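Local coordinates for protein aspartate aminotransferase (Plasmodium falciparum, PDB 3K7Y) that probably catalyses the pyridoxal-phosphate-dependent transfer of an amino group from L-aspartate to 2-oxoglutarate, giving oxaloacetate and L-glutamate, as a homodimer, at residues Val127-Pro131 against Phe151-Asn155; Asn185-Asn190 against Gln351-Phe357. One frame throughout, in Å; residues are numbered along the deposited sequence.

Contact 1 of 2, residues Val127-Pro131 against Phe151-Asn155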
loop_
_atom_site.group_PDB
_atom_site.type_symbol
_atom_site.label_atom_id
_atom_site.label_comp_id
_atom_site.label_asym_id
_atom_site.label_seq_id
_atom_site.Cartn_x
_atom_site.Cartn_y
_atom_site.Cartn_z
ATOM N N VAL A 127 11.594 12.454 18.916
ATOM C CA VAL A 127 11.005 13.238 17.857
ATOM C C VAL A 127 11.230 14.710 18.217
ATOM O O VAL A 127 11.247 15.047 19.392
ATOM C CB VAL A 127 9.519 12.827 17.690
ATOM C CG1 VAL A 127 8.594 13.745 18.435
ATOM C CG2 VAL A 127 9.146 12.786 16.256
ATOM N N THR A 128 11.462 15.586 17.244
ATOM C CA THR A 128 11.757 16.991 17.602
ATOM C C THR A 128 10.456 17.740 17.857
ATOM O O THR A 128 9.471 17.512 17.161
ATOM C CB THR A 128 12.637 17.764 16.545
ATOM O OG1 THR A 128 12.004 17.772 15.256
ATOM C CG2 THR A 128 14.022 17.159 16.416
ATOM N N ASN A 129 10.436 18.621 18.848
ATOM C CA ASN A 129 9.211 19.348 19.149
ATOM C C ASN A 129 9.102 20.653 18.394
ATOM O O ASN A 129 10.061 21.411 18.369
ATOM C CB ASN A 129 9.061 19.605 20.640
ATOM C CG ASN A 129 7.869 20.471 20.940
ATOM O OD1 ASN A 129 7.926 21.685 20.756
ATOM N ND2 ASN A 129 6.773 19.864 21.378
ATOM N N PRO A 130 7.933 20.938 17.781
ATOM C CA PRO A 130 6.754 20.098 17.697
ATOM C C PRO A 130 6.913 19.176 16.482
ATOM O O PRO A 130 7.697 19.483 15.568
ATOM C CB PRO A 130 5.628 21.104 17.481
ATOM C CG PRO A 130 6.263 22.196 16.683
ATOM C CD PRO A 130 7.752 22.187 17.012
ATOM N N PRO A 131 6.198 18.037 16.479
ATOM C CA PRO A 131 6.455 16.975 15.502
ATOM C C PRO A 131 5.399 16.912 14.426
ATOM O O PRO A 131 4.272 17.320 14.666
ATOM C CB PRO A 131 6.334 15.718 16.347
ATOM C CG PRO A 131 5.411 16.132 17.535
ATOM C CD PRO A 131 5.220 17.616 17.498
ATOM N N PHE A 151 13.215 22.027 20.205
ATOM C CA PHE A 151 13.575 22.403 18.852
ATOM C C PHE A 151 13.193 23.830 18.507
ATOM O O PHE A 151 13.980 24.753 18.681
ATOM C CB PHE A 151 12.962 21.423 17.856
ATOM C CG PHE A 151 13.538 21.522 16.486
ATOM C CD1 PHE A 151 14.807 21.036 16.226
ATOM C CD2 PHE A 151 12.806 22.082 15.449
ATOM C CE1 PHE A 151 15.354 21.113 14.958
ATOM C CE2 PHE A 151 13.342 22.178 14.174
ATOM C CZ PHE A 151 14.625 21.697 13.925
ATOM N N PHE A 152 11.983 23.990 18.002
ATOM C CA PHE A 152 11.484 25.267 17.569
ATOM C C PHE A 152 11.338 26.178 18.778
ATOM O O PHE A 152 10.870 25.733 19.830
ATOM C CB PHE A 152 10.141 25.020 16.912
ATOM C CG PHE A 152 9.494 26.233 16.397
ATOM C CD1 PHE A 152 9.910 26.798 15.219
ATOM C CD2 PHE A 152 8.440 26.794 17.072
ATOM C CE1 PHE A 152 9.301 27.931 14.724
ATOM C CE2 PHE A 152 7.824 27.920 16.588
ATOM C CZ PHE A 152 8.260 28.493 15.406
ATOM N N ASP A 153 11.774 27.435 18.645
ATOM C CA ASP A 153 11.633 28.405 19.739
ATOM C C ASP A 153 10.383 29.224 19.521
ATOM O O ASP A 153 10.242 29.914 18.513
ATOM C CB ASP A 153 12.850 29.317 19.903
ATOM C CG ASP A 153 12.726 30.224 21.121
ATOM O OD1 ASP A 153 11.930 31.190 21.073
ATOM O OD2 ASP A 153 13.406 29.952 22.136
ATOM N N TYR A 154 9.476 29.136 20.480
ATOM C CA TYR A 154 8.121 29.593 20.245
ATOM C C TYR A 154 8.010 31.097 20.306
ATOM O O TYR A 154 7.131 31.672 19.665
ATOM C CB TYR A 154 7.132 28.894 21.183
ATOM C CG TYR A 154 6.499 27.650 20.569
ATOM C CD1 TYR A 154 5.270 27.723 19.922
ATOM C CD2 TYR A 154 7.134 26.412 20.613
ATOM C CE1 TYR A 154 4.684 26.603 19.351
ATOM C CE2 TYR A 154 6.548 25.272 20.037
ATOM C CZ TYR A 154 5.322 25.382 19.410
ATOM O OH TYR A 154 4.719 24.281 18.837
ATOM N N ASN A 155 8.918 31.737 21.041
ATOM C CA ASN A 155 8.894 33.189 21.137
ATOM C C ASN A 155 9.811 33.896 20.156
ATOM O O ASN A 155 9.438 34.928 19.606
ATOM C CB ASN A 155 9.069 33.678 22.568
ATOM C CG ASN A 155 7.742 33.794 23.287
ATOM O OD1 ASN A 155 7.137 32.793 23.677
ATOM N ND2 ASN A 155 7.268 35.018 23.444
#
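Asn129 and Phe152 are joined by a backbone hydrogen bond where the neighbouring parallel strands 124-128 and 145-153 run out at their C-terminal ends, with side chains packed before and after it. The evidence for the bond is Phe152 N to Asn129 O at 3.2 Å, with an N-H...O angle of 164°. On the strand side of this bond Thr128 lies over the Phe151 ring: its CB is 3.9 Å from Phe151 CG, its CG2 touches CD1, and OG1 sits 4.2 Å above the ring plane, displaced toward the rim. That hydroxyl is hydrogen-bonded to Tyr184, whose own ring meets Phe151. The strands belong to a beta-alpha-beta unit whose connecting helix is 133-140, and the chain turns toward that helix just after 124-128. Past the bond, the ring of Pro130, which follows a cis peptide, sets CD 3.7 Å from Phe152 CB. The aromatic group of Phe152, with CG anti to the backbone N (chi1 -179°), leads away toward Cys187 and Val189. The end of the Tyr154 side chain comes nearer: its OH lies 3.4 Å from Pro130 CG, while Asn129 OD1 meets its ring edge at CE2, 3.9 Å away.

Contact 2 of 2, residues Asn185-Asn190 against Gln351-Phe357; sequences NPCSVN and QRGLFSF. With PLP (pyridoxal-5'-phosphate), chain B.
Ser188 packs against both ends of 351-357, with one hydrogen bond across: Arg352 N donates to Ser188 O in a nearly straight bond modelled at 2.5 Å, a length too short to be trusted at this resolution. The hydroxyl makes a bond internal to 185-190, Ser188 OG giving a hydrogen bond to Pro186 O at 2.8 Å, while its CB packs against the carbonyls of Arg352 and Phe355.

Within 351-357, the Gln351 amide ties the two ends together by gripping both backbone polar groups of Phe357. NE2 reaches Phe357 O at 3.0 Å and 177°, in the amide plane and on a lone pair of the carbonyl; Phe357 N reaches OE1, also at 3.0 Å, but from above the carbonyl plane.

Apolar contacts gather at the ring of Phe357. Pro186, which follows a cis peptide, lays CB over one face, 4.1 Å from Phe357 CD1, and Cys187 adds a sulfur-aromatic contact, with SG 5.0 Å from the ring centroid and 47° off the normal.

This contact's bond to the cofactor comes from Asn185, one of several residues that hold it; its CG is anti to the backbone N (chi1 -178°). Its ND2 donates to O3 of pyridoxal-5'-phosphate at 2.9 Å and lies 3.5 Å from Phe355 CE2. Its OD1 accepts from Arg380, which also makes a cation-pi contact with the Phe355 ring. With one end of the amide taken by Arg380 and the other by O3, its rotation is defined; together with Tyr216, which is hydrogen-bonded to the cofactor too, this donor would be expected to stabilise negative charge on O3.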
loop_
_atom_site.group_PDB
_atom_site.type_symbol
_atom_site.label_atom_id
_atom_site.label_comp_id
_atom_site.label_asym_id
_atom_site.label_seq_id
_atom_site.Cartn_x
_atom_site.Cartn_y
_atom_site.Cartn_z
ATOM N N ASN A 185 7.709 20.329 8.754
ATOM C CA ASN A 185 6.254 20.283 8.893
ATOM C C ASN A 185 5.856 19.988 10.345
ATOM O O ASN A 185 6.069 18.882 10.825
ATOM C CB ASN A 185 5.684 19.220 7.954
ATOM C CG ASN A 185 4.172 19.134 8.006
ATOM O OD1 ASN A 185 3.537 19.578 8.963
ATOM N ND2 ASN A 185 3.585 18.554 6.971
ATOM N N PRO A 186 5.247 20.970 11.042
ATOM C CA PRO A 186 4.756 22.289 10.597
ATOM C C PRO A 186 5.697 23.513 10.600
ATOM O O PRO A 186 5.443 24.443 9.835
ATOM C CB PRO A 186 3.599 22.559 11.555
ATOM C CG PRO A 186 4.019 21.890 12.810
ATOM C CD PRO A 186 4.812 20.666 12.420
ATOM N N CYS A 187 6.738 23.539 11.438
ATOM C CA CYS A 187 7.603 24.753 11.611
ATOM C C CYS A 187 8.024 25.530 10.365
ATOM O O CYS A 187 8.060 26.744 10.396
ATOM C CB CYS A 187 8.856 24.426 12.413
ATOM S SG CYS A 187 8.414 23.779 14.000
ATOM N N SER A 188 8.366 24.832 9.290
ATOM C CA SER A 188 8.795 25.472 8.056
ATOM C C SER A 188 10.144 26.157 8.244
ATOM O O SER A 188 10.438 27.143 7.584
ATOM C CB SER A 188 7.754 26.493 7.586
ATOM O OG SER A 188 6.441 26.021 7.808
ATOM N N VAL A 189 10.959 25.617 9.140
ATOM C CA VAL A 189 12.262 26.180 9.479
ATOM C C VAL A 189 13.317 25.104 9.213
ATOM O O VAL A 189 13.240 24.035 9.802
ATOM C CB VAL A 189 12.295 26.580 10.998
ATOM C CG1 VAL A 189 13.640 27.102 11.399
ATOM C CG2 VAL A 189 11.236 27.622 11.331
ATOM N N ASN A 190 14.274 25.366 8.321
ATOM C CA ASN A 190 15.361 24.391 8.039
ATOM C C ASN A 190 16.649 24.642 8.840
ATOM O O ASN A 190 16.916 25.774 9.246
ATOM C CB ASN A 190 15.655 24.206 6.526
ATOM C CG ASN A 190 15.146 25.361 5.647
ATOM O OD1 ASN A 190 14.157 26.021 5.968
ATOM N ND2 ASN A 190 15.815 25.587 4.519
ATOM N N GLN A 351 11.208 31.626 7.232
ATOM C CA GLN A 351 10.585 30.313 7.018
ATOM C C GLN A 351 10.629 29.785 5.576
ATOM O O GLN A 351 10.724 30.565 4.621
ATOM C CB GLN A 351 9.145 30.335 7.539
ATOM C CG GLN A 351 9.066 30.210 9.033
ATOM C CD GLN A 351 7.665 30.347 9.580
ATOM O OE1 GLN A 351 6.714 30.710 8.873
ATOM N NE2 GLN A 351 7.528 30.061 10.869
ATOM N N ARG A 352 10.549 28.461 5.428
ATOM C CA ARG A 352 10.689 27.834 4.130
ATOM C C ARG A 352 9.962 26.527 4.061
ATOM O O ARG A 352 9.887 25.808 5.039
ATOM C CB ARG A 352 12.164 27.600 3.820
ATOM C CG ARG A 352 12.554 28.117 2.473
ATOM C CD ARG A 352 12.288 29.592 2.407
ATOM N NE ARG A 352 13.436 30.351 1.940
ATOM C CZ ARG A 352 13.546 31.662 2.094
ATOM N NH1 ARG A 352 14.609 32.287 1.633
ATOM N NH2 ARG A 352 12.589 32.346 2.705
ATOM N N GLY A 353 9.462 26.216 2.873
ATOM C CA GLY A 353 8.710 24.990 2.629
ATOM C C GLY A 353 7.348 25.339 2.050
ATOM O O GLY A 353 7.134 26.451 1.548
ATOM N N LEU A 354 6.420 24.394 2.150
ATOM C CA LEU A 354 5.078 24.549 1.617
ATOM C C LEU A 354 4.211 25.437 2.523
ATOM O O LEU A 354 3.212 26.016 2.065
ATOM C CB LEU A 354 4.458 23.159 1.499
ATOM C CG LEU A 354 3.786 22.682 0.211
ATOM C CD1 LEU A 354 4.024 21.206 0.047
ATOM C CD2 LEU A 354 2.284 22.973 0.192
ATOM N N PHE A 355 4.588 25.529 3.804
ATOM C CA PHE A 355 3.804 26.287 4.787
ATOM C C PHE A 355 4.528 27.477 5.418
ATOM O O PHE A 355 5.732 27.658 5.260
ATOM C CB PHE A 355 3.333 25.394 5.949
ATOM C CG PHE A 355 2.844 24.044 5.541
ATOM C CD1 PHE A 355 1.589 23.881 4.989
ATOM C CD2 PHE A 355 3.639 22.923 5.740
ATOM C CE1 PHE A 355 1.152 22.614 4.619
ATOM C CE2 PHE A 355 3.212 21.668 5.377
ATOM C CZ PHE A 355 1.976 21.509 4.819
ATOM N N SER A 356 3.763 28.283 6.141
ATOM C CA SER A 356 4.327 29.134 7.176
ATOM C C SER A 356 3.702 28.700 8.499
ATOM O O SER A 356 2.641 28.075 8.503
ATOM C CB SER A 356 4.070 30.613 6.890
ATOM O OG SER A 356 5.098 31.150 6.077
ATOM N N PHE A 357 4.373 29.004 9.606
ATOM C CA PHE A 357 3.928 28.584 10.924
ATOM C C PHE A 357 3.854 29.813 11.827
ATOM O O PHE A 357 4.887 30.395 12.180
ATOM C CB PHE A 357 4.902 27.548 11.483
ATOM C CG PHE A 357 4.472 26.917 12.790
ATOM C CD1 PHE A 357 3.182 26.424 12.963
ATOM C CD2 PHE A 357 5.389 26.762 13.828
ATOM C CE1 PHE A 357 2.804 25.831 14.170
ATOM C CE2 PHE A 357 5.022 26.169 15.031
ATOM C CZ PHE A 357 3.730 25.703 15.205
HETATM N N1 PLP B . 6.606 13.278 6.261
HETATM C C2 PLP B . 6.250 14.602 6.262
HETATM C C2A PLP B . 7.035 15.539 7.098
HETATM C C3 PLP B . 5.186 15.034 5.485
HETATM O O3 PLP B . 4.840 16.362 5.471
HETATM C C4 PLP B . 4.472 14.116 4.713
HETATM C C4A PLP B . 3.428 14.656 3.784
HETATM O O4A PLP B . 3.739 14.913 2.613
HETATM C C5 PLP B . 4.834 12.755 4.699
HETATM C C6 PLP B . 5.909 12.352 5.495
HETATM C C5A PLP B . 4.109 11.666 3.903
HETATM O O4P PLP B . 3.885 11.921 2.527
HETATM P P PLP B . 2.978 10.914 1.638
HETATM O O1P PLP B . 3.391 10.943 0.194
HETATM O O2P PLP B . 1.551 11.393 1.653
HETATM O O3P PLP B . 3.151 9.521 2.200
#

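In the fold
Contact 1 closes before contact 2 opens along the chain, and their centres lie about 12 Å apart. Contact 1 sits at the C-terminal ends of two interior strands of the mixed sheet of the large, cofactor-binding domain; contact 2 joins a loop following strand 176-179 of that sheet to strand 355-357, which pairs with 380-382 in the small domain of this aminotransferase fold. They meet directly: Cys187 SG is 3.5 Å from Pro130 CD and 3.6 Å from Phe152 CD1, and the Phe152 and Phe357 rings touch with planes about 60° apart. These packing contacts link the strand ends of contact 1 to the loop carrying Asn185, which bonds the cofactor.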